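Long-range contacts in uncharacterized protein (Bacteroides ovatus, PDB 3NQK), which is of unknown function but joins a probably E-set-like N-terminal region to a largely beta C-terminal region of the BT_3044-like family: residues Y275-F280 against Y294-S299; K216-N221 against N239-E244; G228-K233 against P249-T254; S161-A166 against T186-G191. One frame throughout, in Å; residues are numbered along the deposited sequence.

Overall arrangement
All four contacts lie in the C-terminal BT_3044-like region and reach one large antiparallel sheet, branched or curled; interaction 2 sets a loop against it. Interactions 1 and 2 are the closest pair, with centres about 10 Å apart, joined by probable hydrogen bonds from Gln278 N to Met241 O (2.8 Å) and from Phe280 N to Tyr218 OH (2.9 Å). Interaction 3, its centre about 18 Å from that of interaction 2, touches it through a probable hydrogen bond from Asn221 N to Lys233 O (2.8 Å) and meets interaction 1 where Met232 packs on Tyr275. Interaction 4 stands apart, its nearest atoms about 5 Å from interaction 1, but its strand 162-165 neighbours strand 292-307.

Interaction 1 (Y275-F280 against Y294-S299); sequences YDFQDF and YRVAGS
Tyr275 pairs with Val296 and Phe277 with Tyr294 as hydrogen-bonded antiparallel pairs, either side of the non-hydrogen-bonded pair Asp276-Arg295, with strand directions 145° apart and axes 4.8 Å apart. Each hydrogen-bonded pair is closed by two reciprocal backbone bonds; they include Val296 N to Tyr275 O at 2.8 Å and, the longest, Phe277 N to Tyr294 O at 3.1 Å.

The two pairs put their side chains on one face of the sheet. Tyr275 has CG between its backbone N and carbonyl carbon (chi1 62°), which turns the ring across to the partner strand, and Val296 CB sits over one ring face, 3.7 Å from the Tyr275 centroid. Val296 CG2 also meets the edge of the Phe277 ring in its plane, 3.8 Å from Phe277 CE1. Phe277 CZ approaches Tyr294 CD2 at 3.9 Å with the rings oblique. The Tyr275 hydroxyl is hydrogen-bonded to the backbone N of Gly204.

On the other face Arg295, bent at chi2 and chi3, turns NE back to Asp276 OD1 at 2.6 Å. The oxygen is met on its syn side, 33° out of the carboxylate plane, yet lies in the guanidinium plane. NH2 stays 3.7 Å from Asp276 OD2, so the salt bridge is single-pronged; Tyr174 OH makes weak hydrogen bonds with both atoms. NH1 pairs with Glu274; the guanidinium would probably help keep both carboxylates ionised.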
loop_
_atom_site.group_PDB
_atom_site.type_symbol
_atom_site.label_atom_id
_atom_site.label_comp_id
_atom_site.label_asym_id
_atom_site.label_seq_id
_atom_site.Cartn_x
_atom_site.Cartn_y
_atom_site.Cartn_z
ATOM N N TYR A 275 -6.404 11.679 38.076
ATOM C CA TYR A 275 -7.425 10.866 38.765
ATOM C C TYR A 275 -6.901 10.164 39.998
ATOM O O TYR A 275 -5.700 10.088 40.225
ATOM C CB TYR A 275 -8.023 9.827 37.806
ATOM C CG TYR A 275 -7.026 8.807 37.243
ATOM C CD1 TYR A 275 -6.641 7.695 37.974
ATOM C CD2 TYR A 275 -6.542 8.929 35.953
ATOM C CE1 TYR A 275 -5.742 6.747 37.435
ATOM C CE2 TYR A 275 -5.663 8.010 35.415
ATOM C CZ TYR A 275 -5.267 6.916 36.149
ATOM O OH TYR A 275 -4.383 5.995 35.574
ATOM N N ASP A 276 -7.823 9.650 40.792
ATOM C CA ASP A 276 -7.484 8.823 41.931
ATOM C C ASP A 276 -7.956 7.428 41.665
ATOM O O ASP A 276 -8.962 7.237 40.974
ATOM C CB ASP A 276 -8.199 9.320 43.198
ATOM C CG ASP A 276 -7.566 10.554 43.794
ATOM O OD1 ASP A 276 -6.352 10.775 43.581
ATOM O OD2 ASP A 276 -8.283 11.278 44.531
ATOM N N PHE A 277 -7.263 6.446 42.251
ATOM C CA PHE A 277 -7.754 5.067 42.301
ATOM C C PHE A 277 -7.038 4.299 43.378
ATOM O O PHE A 277 -6.090 4.788 43.973
ATOM C CB PHE A 277 -7.581 4.376 40.967
ATOM C CG PHE A 277 -6.230 3.788 40.757
ATOM C CD1 PHE A 277 -5.164 4.585 40.377
ATOM C CD2 PHE A 277 -6.035 2.419 40.860
ATOM C CE1 PHE A 277 -3.902 4.031 40.149
ATOM C CE2 PHE A 277 -4.771 1.858 40.645
ATOM C CZ PHE A 277 -3.712 2.664 40.288
ATOM N N GLN A 278 -7.512 3.096 43.647
ATOM C CA GLN A 278 -6.934 2.243 44.690
ATOM C C GLN A 278 -6.530 0.930 44.108
ATOM O O GLN A 278 -7.245 0.378 43.263
ATOM C CB GLN A 278 -7.959 1.976 45.789
ATOM C CG GLN A 278 -8.453 3.204 46.466
ATOM C CD GLN A 278 -9.313 2.901 47.678
ATOM O OE1 GLN A 278 -9.872 1.790 47.820
ATOM N NE2 GLN A 278 -9.428 3.874 48.560
ATOM N N ASP A 279 -5.408 0.392 44.596
ATOM C CA ASP A 279 -4.951 -0.938 44.219
ATOM C C ASP A 279 -5.276 -1.826 45.369
ATOM O O ASP A 279 -4.803 -1.609 46.474
ATOM C CB ASP A 279 -3.437 -0.937 43.931
ATOM C CG ASP A 279 -2.867 -2.346 43.692
ATOM O OD1 ASP A 279 -3.548 -3.333 44.019
ATOM O OD2 ASP A 279 -1.709 -2.451 43.234
ATOM N N PHE A 280 -6.123 -2.811 45.125
ATOM C CA PHE A 280 -6.625 -3.660 46.192
ATOM C C PHE A 280 -6.354 -5.130 45.912
ATOM O O PHE A 280 -6.985 -6.006 46.499
ATOM C CB PHE A 280 -8.117 -3.431 46.361
ATOM C CG PHE A 280 -8.913 -3.755 45.143
ATOM C CD1 PHE A 280 -9.023 -2.845 44.114
ATOM C CD2 PHE A 280 -9.549 -4.978 45.020
ATOM C CE1 PHE A 280 -9.759 -3.140 42.989
ATOM C CE2 PHE A 280 -10.287 -5.282 43.892
ATOM C CZ PHE A 280 -10.392 -4.360 42.877
ATOM N N TYR A 294 -3.857 5.915 45.117
ATOM C CA TYR A 294 -2.880 6.659 44.348
ATOM C C TYR A 294 -3.513 7.829 43.673
ATOM O O TYR A 294 -4.637 7.747 43.217
ATOM C CB TYR A 294 -2.233 5.780 43.281
ATOM C CG TYR A 294 -1.442 4.598 43.816
ATOM C CD1 TYR A 294 -0.163 4.760 44.331
ATOM C CD2 TYR A 294 -1.943 3.319 43.720
ATOM C CE1 TYR A 294 0.556 3.670 44.806
ATOM C CE2 TYR A 294 -1.236 2.234 44.169
ATOM C CZ TYR A 294 -0.001 2.402 44.718
ATOM O OH TYR A 294 0.674 1.287 45.172
ATOM N N ARG A 295 -2.770 8.928 43.591
ATOM C CA ARG A 295 -3.144 10.029 42.748
ATOM C C ARG A 295 -2.300 9.958 41.489
ATOM O O ARG A 295 -1.081 9.920 41.570
ATOM C CB ARG A 295 -2.892 11.354 43.454
ATOM C CG ARG A 295 -3.013 12.593 42.531
ATOM C CD ARG A 295 -4.415 12.764 42.032
ATOM N NE ARG A 295 -5.319 13.083 43.123
ATOM C CZ ARG A 295 -5.557 14.316 43.561
ATOM N NH1 ARG A 295 -4.990 15.362 42.971
ATOM N NH2 ARG A 295 -6.378 14.503 44.579
ATOM N N VAL A 296 -2.951 9.911 40.330
ATOM C CA VAL A 296 -2.245 9.867 39.030
ATOM C C VAL A 296 -2.441 11.190 38.336
ATOM O O VAL A 296 -3.571 11.645 38.181
ATOM C CB VAL A 296 -2.820 8.788 38.115
ATOM C CG1 VAL A 296 -1.971 8.659 36.850
ATOM C CG2 VAL A 296 -2.914 7.460 38.836
ATOM N N ALA A 297 -1.361 11.816 37.900
ATOM C CA ALA A 297 -1.479 13.129 37.268
ATOM C C ALA A 297 -0.388 13.373 36.258
ATOM O O ALA A 297 0.773 13.081 36.514
ATOM C CB ALA A 297 -1.458 14.219 38.319
ATOM N N GLY A 298 -0.768 13.966 35.119
ATOM C CA GLY A 298 0.194 14.366 34.087
ATOM C C GLY A 298 -0.334 14.152 32.678
ATOM O O GLY A 298 -1.520 14.403 32.392
ATOM N N SER A 299 0.539 13.675 31.799
ATOM C CA SER A 299 0.157 13.389 30.426
ATOM C C SER A 299 0.907 12.199 29.858
ATOM O O SER A 299 1.922 11.776 30.386
ATOM C CB SER A 299 0.421 14.597 29.546
ATOM O OG SER A 299 1.813 14.902 29.510
#

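Interaction 2 (K216-N221 against N239-E244)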
loop_
_atom_site.group_PDB
_atom_site.type_symbol
_atom_site.label_atom_id
_atom_site.label_comp_id
_atom_site.label_asym_id
_atom_site.label_seq_id
_atom_site.Cartn_x
_atom_site.Cartn_y
_atom_site.Cartn_z
ATOM N N LYS A 216 -8.367 -6.928 34.919
ATOM C CA LYS A 216 -9.514 -6.372 34.229
ATOM C C LYS A 216 -10.208 -5.328 35.090
ATOM O O LYS A 216 -10.805 -4.389 34.580
ATOM C CB LYS A 216 -10.514 -7.484 33.771
ATOM C CG LYS A 216 -11.255 -8.256 34.886
ATOM C CD LYS A 216 -12.283 -9.294 34.259
ATOM C CE LYS A 216 -12.808 -10.322 35.307
ATOM N N LYS A 217 -10.057 -5.448 36.392
ATOM C CA LYS A 217 -10.727 -4.544 37.305
ATOM C C LYS A 217 -10.177 -3.118 37.266
ATOM O O LYS A 217 -10.862 -2.196 37.630
ATOM C CB LYS A 217 -10.701 -5.123 38.729
ATOM C CG LYS A 217 -11.705 -6.312 38.896
ATOM C CD LYS A 217 -11.692 -6.944 40.287
ATOM C CE LYS A 217 -12.865 -7.951 40.452
ATOM N NZ LYS A 217 -14.206 -7.337 40.060
ATOM N N TYR A 218 -8.984 -2.943 36.711
ATOM C CA TYR A 218 -8.339 -1.627 36.670
ATOM C C TYR A 218 -8.420 -0.931 35.306
ATOM O O TYR A 218 -7.769 0.092 35.098
ATOM C CB TYR A 218 -6.875 -1.755 37.099
ATOM C CG TYR A 218 -6.704 -2.271 38.521
ATOM C CD1 TYR A 218 -6.846 -1.426 39.607
ATOM C CD2 TYR A 218 -6.421 -3.592 38.764
ATOM C CE1 TYR A 218 -6.702 -1.893 40.896
ATOM C CE2 TYR A 218 -6.263 -4.069 40.060
ATOM C CZ TYR A 218 -6.420 -3.229 41.114
ATOM O OH TYR A 218 -6.279 -3.720 42.411
ATOM N N LYS A 219 -9.254 -1.442 34.400
ATOM C CA LYS A 219 -9.418 -0.806 33.069
ATOM C C LYS A 219 -10.068 0.569 33.190
ATOM O O LYS A 219 -11.041 0.733 33.908
ATOM C CB LYS A 219 -10.279 -1.690 32.134
ATOM C CG LYS A 219 -9.616 -3.020 31.704
ATOM C CD LYS A 219 -10.652 -4.053 31.155
ATOM C CE LYS A 219 -10.624 -4.179 29.640
ATOM N NZ LYS A 219 -11.468 -5.326 29.162
ATOM N N ILE A 220 -9.526 1.546 32.473
ATOM C CA ILE A 220 -10.132 2.869 32.381
ATOM C C ILE A 220 -10.484 3.132 30.921
ATOM O O ILE A 220 -9.603 3.203 30.081
ATOM C CB ILE A 220 -9.164 3.974 32.834
ATOM C CG1 ILE A 220 -8.616 3.685 34.216
ATOM C CG2 ILE A 220 -9.862 5.327 32.822
ATOM C CD1 ILE A 220 -7.631 4.708 34.678
ATOM N N ASN A 221 -11.773 3.240 30.622
ATOM C CA ASN A 221 -12.219 3.498 29.260
ATOM C C ASN A 221 -12.070 4.969 28.937
ATOM O O ASN A 221 -12.443 5.825 29.735
ATOM C CB ASN A 221 -13.677 3.070 29.073
ATOM C CG ASN A 221 -13.866 1.564 29.194
ATOM O OD1 ASN A 221 -13.075 0.785 28.670
ATOM N ND2 ASN A 221 -14.919 1.151 29.899
ATOM N N ASN A 239 -17.104 -0.234 40.268
ATOM C CA ASN A 239 -15.978 0.625 40.616
ATOM C C ASN A 239 -15.257 0.201 41.900
ATOM O O ASN A 239 -15.078 0.994 42.796
ATOM C CB ASN A 239 -16.456 2.069 40.740
ATOM C CG ASN A 239 -15.316 3.065 40.714
ATOM O OD1 ASN A 239 -14.158 2.693 40.580
ATOM N ND2 ASN A 239 -15.642 4.334 40.854
ATOM N N GLU A 240 -14.807 -1.046 41.954
ATOM C CA GLU A 240 -14.122 -1.550 43.145
ATOM C C GLU A 240 -12.790 -0.818 43.384
ATOM O O GLU A 240 -12.388 -0.609 44.540
ATOM C CB GLU A 240 -13.893 -3.057 43.046
ATOM C CG GLU A 240 -13.596 -3.723 44.396
ATOM C CD GLU A 240 -13.563 -5.254 44.323
ATOM O OE1 GLU A 240 -13.738 -5.817 43.204
ATOM O OE2 GLU A 240 -13.333 -5.890 45.388
HETATM N N MSE A 241 -12.138 -0.379 42.305
HETATM C CA MSE A 241 -10.890 0.370 42.435
HETATM C C MSE A 241 -11.132 1.814 42.870
HETATM O O MSE A 241 -10.189 2.576 43.013
HETATM C CB MSE A 241 -10.086 0.350 41.126
HETATM C CG MSE A 241 -10.675 1.153 39.991
HETATM SE SE MSE A 241 -9.315 1.621 38.672
HETATM C CE MSE A 241 -10.472 1.711 37.151
ATOM N N GLU A 242 -12.397 2.177 43.092
ATOM C CA GLU A 242 -12.754 3.527 43.527
ATOM C C GLU A 242 -12.095 4.594 42.624
ATOM O O GLU A 242 -11.444 5.536 43.112
ATOM C CB GLU A 242 -12.362 3.762 45.008
ATOM C CG GLU A 242 -13.123 2.870 46.057
ATOM C CD GLU A 242 -14.657 3.109 46.068
ATOM O OE1 GLU A 242 -15.100 4.281 45.916
ATOM O OE2 GLU A 242 -15.411 2.123 46.241
ATOM N N PHE A 243 -12.260 4.429 41.316
ATOM C CA PHE A 243 -11.781 5.401 40.375
ATOM C C PHE A 243 -12.538 6.683 40.539
ATOM O O PHE A 243 -13.747 6.671 40.735
ATOM C CB PHE A 243 -11.975 4.899 38.964
ATOM C CG PHE A 243 -11.600 5.895 37.914
ATOM C CD1 PHE A 243 -10.271 6.053 37.531
ATOM C CD2 PHE A 243 -12.579 6.665 37.279
ATOM C CE1 PHE A 243 -9.912 6.966 36.531
ATOM C CE2 PHE A 243 -12.231 7.577 36.276
ATOM C CZ PHE A 243 -10.897 7.732 35.908
ATOM N N GLU A 244 -11.830 7.803 40.393
ATOM C CA GLU A 244 -12.431 9.120 40.549
ATOM C C GLU A 244 -11.686 10.155 39.682
ATOM O O GLU A 244 -10.521 10.454 39.916
ATOM C CB GLU A 244 -12.398 9.531 42.021
ATOM C CG GLU A 244 -13.385 10.639 42.397
ATOM C CD GLU A 244 -13.127 11.198 43.812
ATOM O OE1 GLU A 244 -12.397 10.530 44.597
ATOM O OE2 GLU A 244 -13.631 12.312 44.120
HETATM O O HOH W 1 -12.640 -1.759 39.869
#
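A type I beta turn from Asn239 to Glu242, in the loop between strands 230-234 and 244-257, directs Met241 against Tyr218 and the start of strand 219-224. The turn is braced from within by the side-chain amide of Asn239, which bridges forward to the backbone of Phe243. Its OD1 accepts from Phe243 N at 2.7 Å, while ND2 donates to Phe243 O at 3.0 Å, lying in the carbonyl plane on a lone pair.

Met241, a selenomethionine, carries most of the apolar contact. Its CG lies between backbone N and carbonyl carbon (chi1 70°) and the chain then runs extended, carrying CE across to the backbone of the other segment, 3.4 Å from Lys219 O and beside Ile220 CG1. On the way Met241 SE passes the Tyr218 ring in a Met-aromatic contact, 5.3 Å from the centroid and 71° off the normal, hence oblique. Phe243 crosses Ile220 at about a right angle, with CE1 3.7 Å from Ile220 CD1. The Tyr218 hydroxyl is bound to Phe280 N and Thr281 OG1.

No direct hydrogen bond joins the two segments. A water takes that role: it accepts from Met241 N at 2.8 Å and donates to Lys217 O at 2.9 Å. Farther out, Lys217 NZ and Glu240 OE1 form a long salt bridge of 3.5 Å, and Asp236 is a second, weak partner of the lysine. The interface is therefore probably held chiefly by buried apolar contact and one bridging water, with the ion pair a modest, peripheral contribution.

Interaction 3 (G228-K233 against P249-T254)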
loop_
_atom_site.group_PDB
_atom_site.type_symbol
_atom_site.label_atom_id
_atom_site.label_comp_id
_atom_site.label_asym_id
_atom_site.label_seq_id
_atom_site.Cartn_x
_atom_site.Cartn_y
_atom_site.Cartn_z
ATOM N N GLY A 228 -12.227 17.914 21.692
ATOM C CA GLY A 228 -10.903 17.858 22.314
ATOM C C GLY A 228 -10.915 17.571 23.811
ATOM O O GLY A 228 -9.931 17.822 24.502
ATOM N N THR A 229 -12.044 17.076 24.312
ATOM C CA THR A 229 -12.142 16.628 25.695
ATOM C C THR A 229 -12.311 15.117 25.690
ATOM O O THR A 229 -12.879 14.563 24.760
ATOM C CB THR A 229 -13.374 17.280 26.440
ATOM O OG1 THR A 229 -14.570 17.028 25.703
ATOM C CG2 THR A 229 -13.198 18.802 26.605
ATOM N N LEU A 230 -11.787 14.451 26.712
ATOM C CA LEU A 230 -12.000 13.022 26.879
ATOM C C LEU A 230 -13.128 12.734 27.884
ATOM O O LEU A 230 -13.401 13.533 28.781
ATOM C CB LEU A 230 -10.743 12.345 27.419
ATOM C CG LEU A 230 -9.429 12.263 26.627
ATOM C CD1 LEU A 230 -9.671 11.879 25.152
ATOM C CD2 LEU A 230 -8.705 13.532 26.733
ATOM N N ASP A 231 -13.797 11.603 27.698
ATOM C CA ASP A 231 -14.527 10.975 28.771
ATOM C C ASP A 231 -13.560 9.922 29.296
ATOM O O ASP A 231 -12.871 9.280 28.513
ATOM C CB ASP A 231 -15.794 10.274 28.274
ATOM C CG ASP A 231 -16.834 11.236 27.725
ATOM O OD1 ASP A 231 -17.051 12.310 28.336
ATOM O OD2 ASP A 231 -17.488 10.878 26.712
HETATM N N MSE A 232 -13.451 9.804 30.612
HETATM C CA MSE A 232 -12.668 8.737 31.226
HETATM C C MSE A 232 -13.490 8.141 32.324
HETATM O O MSE A 232 -13.895 8.839 33.232
HETATM C CB MSE A 232 -11.380 9.277 31.820
HETATM C CG MSE A 232 -10.402 9.820 30.822
HETATM SE SE MSE A 232 -8.685 10.229 31.645
HETATM C CE MSE A 232 -8.314 8.532 32.454
ATOM N N LYS A 233 -13.728 6.844 32.257
ATOM C CA LYS A 233 -14.534 6.175 33.268
ATOM C C LYS A 233 -14.054 4.757 33.461
ATOM O O LYS A 233 -13.633 4.114 32.514
ATOM C CB LYS A 233 -15.991 6.177 32.843
ATOM C CG LYS A 233 -16.969 5.848 33.960
ATOM C CD LYS A 233 -18.423 5.799 33.441
ATOM C CE LYS A 233 -19.400 5.363 34.543
ATOM N NZ LYS A 233 -20.801 5.246 34.044
ATOM N N PRO A 249 -10.408 15.915 31.680
ATOM C CA PRO A 249 -9.266 15.506 30.908
ATOM C C PRO A 249 -9.343 16.014 29.498
ATOM O O PRO A 249 -10.436 16.151 28.943
ATOM C CB PRO A 249 -9.343 13.978 30.943
ATOM C CG PRO A 249 -10.751 13.676 31.178
ATOM C CD PRO A 249 -11.271 14.776 32.032
ATOM N N THR A 250 -8.179 16.226 28.904
ATOM C CA THR A 250 -8.060 16.862 27.615
ATOM C C THR A 250 -7.128 16.106 26.712
ATOM O O THR A 250 -6.317 15.283 27.183
ATOM C CB THR A 250 -7.521 18.283 27.800
ATOM O OG1 THR A 250 -8.622 19.170 27.948
ATOM C CG2 THR A 250 -6.666 18.730 26.602
ATOM N N TYR A 251 -7.247 16.350 25.403
ATOM C CA TYR A 251 -6.275 15.805 24.437
ATOM C C TYR A 251 -6.009 16.738 23.281
ATOM O O TYR A 251 -6.807 17.604 22.977
ATOM C CB TYR A 251 -6.733 14.467 23.903
ATOM C CG TYR A 251 -7.740 14.535 22.787
ATOM C CD1 TYR A 251 -9.097 14.571 23.055
ATOM C CD2 TYR A 251 -7.342 14.435 21.474
ATOM C CE1 TYR A 251 -10.024 14.548 22.038
ATOM C CE2 TYR A 251 -8.254 14.419 20.450
ATOM C CZ TYR A 251 -9.594 14.479 20.731
ATOM O OH TYR A 251 -10.509 14.463 19.703
ATOM N N SER A 252 -4.890 16.520 22.614
ATOM C CA SER A 252 -4.519 17.316 21.470
ATOM C C SER A 252 -3.812 16.444 20.459
ATOM O O SER A 252 -3.024 15.590 20.823
ATOM C CB SER A 252 -3.592 18.439 21.900
ATOM O OG SER A 252 -2.275 17.967 22.011
ATOM N N SER A 253 -4.093 16.669 19.183
ATOM C CA SER A 253 -3.460 15.912 18.117
ATOM C C SER A 253 -2.640 16.855 17.260
ATOM O O SER A 253 -3.095 17.906 16.914
ATOM C CB SER A 253 -4.512 15.215 17.276
ATOM O OG SER A 253 -3.909 14.303 16.359
ATOM N N THR A 254 -1.413 16.472 16.946
ATOM C CA THR A 254 -0.507 17.342 16.174
ATOM C C THR A 254 0.355 16.519 15.225
ATOM O O THR A 254 0.617 15.354 15.483
ATOM C CB THR A 254 0.394 18.134 17.117
ATOM O OG1 THR A 254 -0.415 18.776 18.092
ATOM C CG2 THR A 254 1.168 19.175 16.375
#
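Leu230 lies between Pro249 and Tyr251 at the apolar centre. Its CB faces Pro249 CG at 4.0 Å, and its CD1 meets CD1 of the Tyr251 ring at 3.5 Å, approaching obliquely. Two residues on, Met232, a selenomethionine, slides past the proline in the opposite direction, with SE 3.9 Å from Pro249 CB. Its chain, extended at chi2 and bent at chi3 (54°), also brings it against Ile220 and Tyr275.

Gly228 is a further neighbour of the tyrosine ring: its CA is 3.4 Å from Tyr251 CE1, and Thr229 O lies at the ring edge, in its plane. Phe224 meets the same ring edge-to-face.

Thr229 and Thr250 form a single backbone bridge, with CA atoms 4.5 Å apart. Strands 230-234 and 244-257 are the end strands of a path through the sheet via 219-224, 198-202, 188-193, 162-165, 292-307 and 264-279, so the bridge is consistent with the curled sheet closing on itself in a barrel-like way. Farther along 244-257, Thr254 packs on Val52 of the second subunit.

Two backbone bonds flank the bridge, Tyr251 N to Gly228 O at 3.2 Å and Leu230 N to Pro249 O at 3.1 Å. Both N-H groups point almost straight at their acceptors but sit well above the carbonyl planes, 42° and 47° out of them. At the polar rim, Tyr251 OH bonds to Lys225 O and Thr229 OG1 to Asp227.

Interaction 4 (S161-A166 against T186-G191)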
loop_
_atom_site.group_PDB
_atom_site.type_symbol
_atom_site.label_atom_id
_atom_site.label_comp_id
_atom_site.label_asym_id
_atom_site.label_seq_id
_atom_site.Cartn_x
_atom_site.Cartn_y
_atom_site.Cartn_z
ATOM N N SER A 161 -4.649 4.407 19.570
ATOM C CA SER A 161 -4.205 3.197 20.296
ATOM C C SER A 161 -2.755 2.901 20.075
ATOM O O SER A 161 -2.177 3.315 19.087
ATOM C CB SER A 161 -5.033 1.976 19.855
ATOM O OG SER A 161 -4.808 1.653 18.474
ATOM N N GLY A 162 -2.181 2.114 20.976
ATOM C CA GLY A 162 -0.789 1.725 20.876
ATOM C C GLY A 162 -0.048 2.007 22.150
ATOM O O GLY A 162 -0.639 2.037 23.231
ATOM N N SER A 163 1.249 2.248 22.026
ATOM C CA SER A 163 2.116 2.417 23.189
ATOM C C SER A 163 2.386 3.895 23.443
ATOM O O SER A 163 3.094 4.548 22.677
ATOM C CB SER A 163 3.431 1.653 22.978
ATOM O OG SER A 163 4.213 1.630 24.157
ATOM N N TYR A 164 1.784 4.425 24.503
ATOM C CA TYR A 164 1.964 5.828 24.870
ATOM C C TYR A 164 3.230 6.019 25.712
ATOM O O TYR A 164 3.472 5.263 26.677
ATOM C CB TYR A 164 0.761 6.322 25.679
ATOM C CG TYR A 164 -0.472 6.679 24.858
ATOM C CD1 TYR A 164 -1.272 5.700 24.306
ATOM C CD2 TYR A 164 -0.871 7.999 24.716
ATOM C CE1 TYR A 164 -2.420 6.031 23.588
ATOM C CE2 TYR A 164 -2.020 8.334 24.018
ATOM C CZ TYR A 164 -2.783 7.353 23.453
ATOM O OH TYR A 164 -3.930 7.697 22.754
ATOM N N THR A 165 4.035 7.020 25.359
ATOM C CA THR A 165 5.144 7.423 26.209
ATOM C C THR A 165 4.550 7.977 27.485
ATOM O O THR A 165 3.648 8.796 27.430
ATOM C CB THR A 165 5.976 8.480 25.559
ATOM O OG1 THR A 165 6.603 7.934 24.381
ATOM C CG2 THR A 165 7.047 8.995 26.538
ATOM N N ALA A 166 5.031 7.511 28.641
ATOM C CA ALA A 166 4.393 7.873 29.935
ATOM C C ALA A 166 5.337 8.494 30.922
ATOM O O ALA A 166 5.062 8.485 32.125
ATOM C CB ALA A 166 3.734 6.652 30.555
ATOM N N THR A 186 6.778 5.382 35.094
ATOM C CA THR A 186 7.276 4.337 34.197
ATOM C C THR A 186 7.432 4.947 32.815
ATOM O O THR A 186 6.974 6.043 32.570
ATOM C CB THR A 186 6.335 3.135 34.129
ATOM O OG1 THR A 186 6.997 2.051 33.473
ATOM C CG2 THR A 186 5.066 3.485 33.377
ATOM N N ASP A 187 8.076 4.246 31.915
ATOM C CA ASP A 187 8.399 4.847 30.635
ATOM C C ASP A 187 7.267 4.756 29.583
ATOM O O ASP A 187 7.214 5.563 28.688
ATOM C CB ASP A 187 9.741 4.295 30.083
ATOM C CG ASP A 187 9.759 2.790 29.977
ATOM O OD1 ASP A 187 8.682 2.160 30.134
ATOM O OD2 ASP A 187 10.869 2.228 29.754
ATOM N N LYS A 188 6.337 3.817 29.742
ATOM C CA LYS A 188 5.261 3.651 28.747
ATOM C C LYS A 188 4.026 2.922 29.303
ATOM O O LYS A 188 4.128 2.144 30.245
ATOM C CB LYS A 188 5.786 2.870 27.547
ATOM C CG LYS A 188 6.025 1.379 27.856
ATOM C CD LYS A 188 6.777 0.664 26.726
ATOM C CE LYS A 188 7.120 -0.790 27.105
ATOM N NZ LYS A 188 7.937 -1.443 26.040
ATOM N N ARG A 189 2.875 3.149 28.663
ATOM C CA ARG A 189 1.637 2.455 29.000
ATOM C C ARG A 189 0.902 2.132 27.716
ATOM O O ARG A 189 0.913 2.927 26.768
ATOM C CB ARG A 189 0.739 3.324 29.887
ATOM C CG ARG A 189 1.312 3.676 31.268
ATOM C CD ARG A 189 1.512 2.434 32.135
ATOM N NE ARG A 189 0.243 1.878 32.612
ATOM C CZ ARG A 189 0.144 0.806 33.389
ATOM N NH1 ARG A 189 1.226 0.144 33.755
ATOM N NH2 ARG A 189 -1.038 0.390 33.794
ATOM N N THR A 190 0.239 0.987 27.681
ATOM C CA THR A 190 -0.436 0.558 26.486
ATOM C C THR A 190 -1.894 0.941 26.506
ATOM O O THR A 190 -2.605 0.684 27.477
ATOM C CB THR A 190 -0.329 -0.949 26.305
ATOM O OG1 THR A 190 1.049 -1.344 26.381
ATOM C CG2 THR A 190 -0.918 -1.373 24.942
ATOM N N GLY A 191 -2.327 1.608 25.439
ATOM C CA GLY A 191 -3.734 1.935 25.239
ATOM C C GLY A 191 -4.329 0.954 24.249
ATOM O O GLY A 191 -3.873 0.865 23.102
HETATM O O HOH W 2 4.542 7.078 34.454
#
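Gly162 with Gly191 and Tyr164 with Arg189 are hydrogen-bonded antiparallel pairs, and the strands lie 4.6 Å apart at an angle of 146°. Gly191 N donates to Gly162 O at 2.8 Å and Tyr164 N to Arg189 O at 2.9 Å; each pair has the return bond as well. At the far end Ala166 N reaches Asp187 O at 2.9 Å, but from 54° above the carbonyl plane.

On the face of Tyr164 and Arg189, the tyrosine ring leans beside Gly191 and meets Phe201 edge-to-face, its hydroxyl bonded to Tyr160 O. Arg189 CG packs on Ala166 CB at 3.9 Å. The arginine is bent at chi2 and chi3 (-72°), leading the guanidinium away from this contact to the carbonyl oxygens of Tyr202 and Ile206. The opposite face is more exposed: there Ser163 OG comes alongside the extended Lys188 chain, 3.8 Å from CD.

Strand 162-165 is also paired with strand 292-307, and strand 188-193 with 198-202, so this is an interior antiparallel pairing of the large antiparallel sheet of the C-terminal, BT_3044-like region.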